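Local atomic coordinates of monalysin (Pseudomonas entomophila, PDB entry 4MKQ), a protein that forms pores in membranes as a beta-barrel toxin, contributing to intestinal damage and lethality in Drosophila infected by Pseudomonas entomophila. Residues Gln60-Ile65 / Ile73-Leu78. Numbering follows the deposited sequence.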
# COMPACT_ATOMS: atom_id res chain seq x y z
N GLN A 60 -7.56 -4.50 14.68
CA GLN A 60 -8.11 -5.14 13.48
C GLN A 60 -7.17 -6.21 12.95
O GLN A 60 -5.96 -5.99 12.91
CB GLN A 60 -8.35 -4.07 12.40
CG GLN A 60 -9.17 -4.54 11.21
CD GLN A 60 -9.16 -3.52 10.09
OE1 GLN A 60 -8.14 -3.26 9.45
NE2 GLN A 60 -10.32 -2.93 9.83
N TYR A 61 -7.74 -7.36 12.52
CA TYR A 61 -6.99 -8.48 11.94
C TYR A 61 -6.45 -8.08 10.57
O TYR A 61 -7.21 -7.60 9.72
CB TYR A 61 -7.86 -9.75 11.79
CG TYR A 61 -7.74 -10.75 12.92
CD1 TYR A 61 -6.58 -10.82 13.69
CD2 TYR A 61 -8.76 -11.65 13.20
CE1 TYR A 61 -6.47 -11.73 14.73
CE2 TYR A 61 -8.66 -12.57 14.25
CZ TYR A 61 -7.50 -12.60 15.01
OH TYR A 61 -7.36 -13.50 16.05
N VAL A 62 -5.13 -8.24 10.38
CA VAL A 62 -4.46 -7.93 9.11
C VAL A 62 -4.33 -9.22 8.31
O VAL A 62 -4.86 -9.33 7.21
CB VAL A 62 -3.06 -7.27 9.32
CG1 VAL A 62 -2.42 -6.88 7.99
CG2 VAL A 62 -3.14 -6.06 10.24
N GLU A 63 -3.62 -10.21 8.90
CA GLU A 63 -3.28 -11.50 8.30
C GLU A 63 -2.95 -12.52 9.41
O GLU A 63 -2.84 -12.15 10.59
CB GLU A 63 -2.03 -11.31 7.42
CG GLU A 63 -2.04 -12.06 6.10
CD GLU A 63 -0.74 -11.92 5.33
OE1 GLU A 63 -0.43 -10.79 4.90
OE2 GLU A 63 -0.04 -12.94 5.17
N THR A 64 -2.79 -13.79 9.02
CA THR A 64 -2.40 -14.91 9.87
C THR A 64 -1.33 -15.67 9.08
O THR A 64 -1.63 -16.21 8.01
CB THR A 64 -3.63 -15.77 10.27
OG1 THR A 64 -4.66 -14.92 10.78
CG2 THR A 64 -3.29 -16.83 11.30
N ILE A 65 -0.06 -15.65 9.55
CA ILE A 65 1.04 -16.27 8.82
C ILE A 65 1.34 -17.71 9.30
O ILE A 65 1.18 -18.03 10.48
CB ILE A 65 2.32 -15.39 8.75
CG1 ILE A 65 2.96 -15.14 10.12
CG2 ILE A 65 2.07 -14.09 8.00
CD1 ILE A 65 4.28 -15.82 10.30
N ILE A 73 -1.17 -10.92 12.89
CA ILE A 73 -0.81 -9.51 12.71
C ILE A 73 -2.02 -8.61 12.97
O ILE A 73 -3.09 -8.83 12.40
CB ILE A 73 -0.13 -9.24 11.32
CG1 ILE A 73 1.03 -10.23 11.06
CG2 ILE A 73 0.35 -7.78 11.21
CD1 ILE A 73 1.47 -10.38 9.58
N TYR A 74 -1.84 -7.60 13.84
CA TYR A 74 -2.87 -6.63 14.21
C TYR A 74 -2.51 -5.22 13.74
O TYR A 74 -1.33 -4.90 13.60
CB TYR A 74 -3.09 -6.61 15.72
CG TYR A 74 -3.76 -7.85 16.27
CD1 TYR A 74 -5.14 -8.02 16.16
CD2 TYR A 74 -3.03 -8.82 16.94
CE1 TYR A 74 -5.77 -9.13 16.71
CE2 TYR A 74 -3.66 -9.95 17.49
CZ TYR A 74 -5.02 -10.10 17.36
OH TYR A 74 -5.64 -11.22 17.87
N GLN A 75 -3.53 -4.39 13.55
CA GLN A 75 -3.47 -2.99 13.12
C GLN A 75 -4.43 -2.20 14.00
O GLN A 75 -5.34 -2.79 14.57
CB GLN A 75 -4.00 -2.90 11.68
CG GLN A 75 -3.15 -2.11 10.71
CD GLN A 75 -3.47 -2.46 9.27
OE1 GLN A 75 -4.54 -3.00 8.94
NE2 GLN A 75 -2.54 -2.15 8.38
N VAL A 76 -4.26 -0.86 14.08
CA VAL A 76 -5.16 -0.01 14.86
C VAL A 76 -6.12 0.74 13.93
O VAL A 76 -5.68 1.37 12.97
CB VAL A 76 -4.40 0.96 15.82
CG1 VAL A 76 -5.32 2.04 16.40
CG2 VAL A 76 -3.72 0.19 16.94
N VAL A 77 -7.42 0.66 14.23
CA VAL A 77 -8.45 1.40 13.52
C VAL A 77 -8.85 2.55 14.45
O VAL A 77 -9.30 2.30 15.57
CB VAL A 77 -9.67 0.54 13.10
CG1 VAL A 77 -10.66 1.36 12.29
CG2 VAL A 77 -9.23 -0.67 12.30
N LEU A 78 -8.62 3.79 14.01
CA LEU A 78 -8.95 4.98 14.77
C LEU A 78 -10.34 5.46 14.37
O LEU A 78 -10.60 5.74 13.19
CB LEU A 78 -7.88 6.07 14.58
CG LEU A 78 -7.93 7.31 15.49
CD1 LEU A 78 -7.95 6.93 16.98
CD2 LEU A 78 -6.74 8.21 15.23
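Q60 and Q75 exchange two backbone hydrogen bonds, Q60 N to Q75 O at 2.8 Å and Q75 N to Q60 O at 3.0 Å, as an antiparallel hydrogen-bonded pair of the hairpin formed by strands 46-65 and 71-84. Further along, I73 faces two residues: its O accepts from V62 N (2.9 Å), while its N donates to E63 O (3.1 Å) in a nearly straight bond (175°). The helix-like backbone of V62 (psi -60°) and the changed side-chain alternation here are consistent with a classic beta bulge at V62 and E63.

On one face, Y61 and Y74, a non-hydrogen-bonded pair, run alongside each other in the same direction. Their rings are near parallel, at 23°, but slid apart with centroids separated by 5.1 Å, so that they meet through their CE1 sides rather than by full overlap. The Y74 hydroxyl is hydrogen-bonded to V129 O, which ties this ring to a loop of the same chain.

The V62 side chain points toward strand 71-84, whereas Y61 and E63 lie on opposite faces of the sheet. Its CG2 branch, anti to the carbonyl carbon and beside the backbone N, lies 3.6 Å from Q75 CB, the two side chains crossing at about a right angle, and its CB meets I73 CG2 (3.9 Å). The extended chain of Q60 lies against V77, CB to CG2 3.5 Å. I73 also packs on I122 of a second subunit.

The hydrogen bonds assigned between the two segments thus all run between backbone atoms, while the irregularity at V62 goes with its joining the apolar packing in this part of the aerolysin-like fold, here in a construct lacking the membrane-spanning domain.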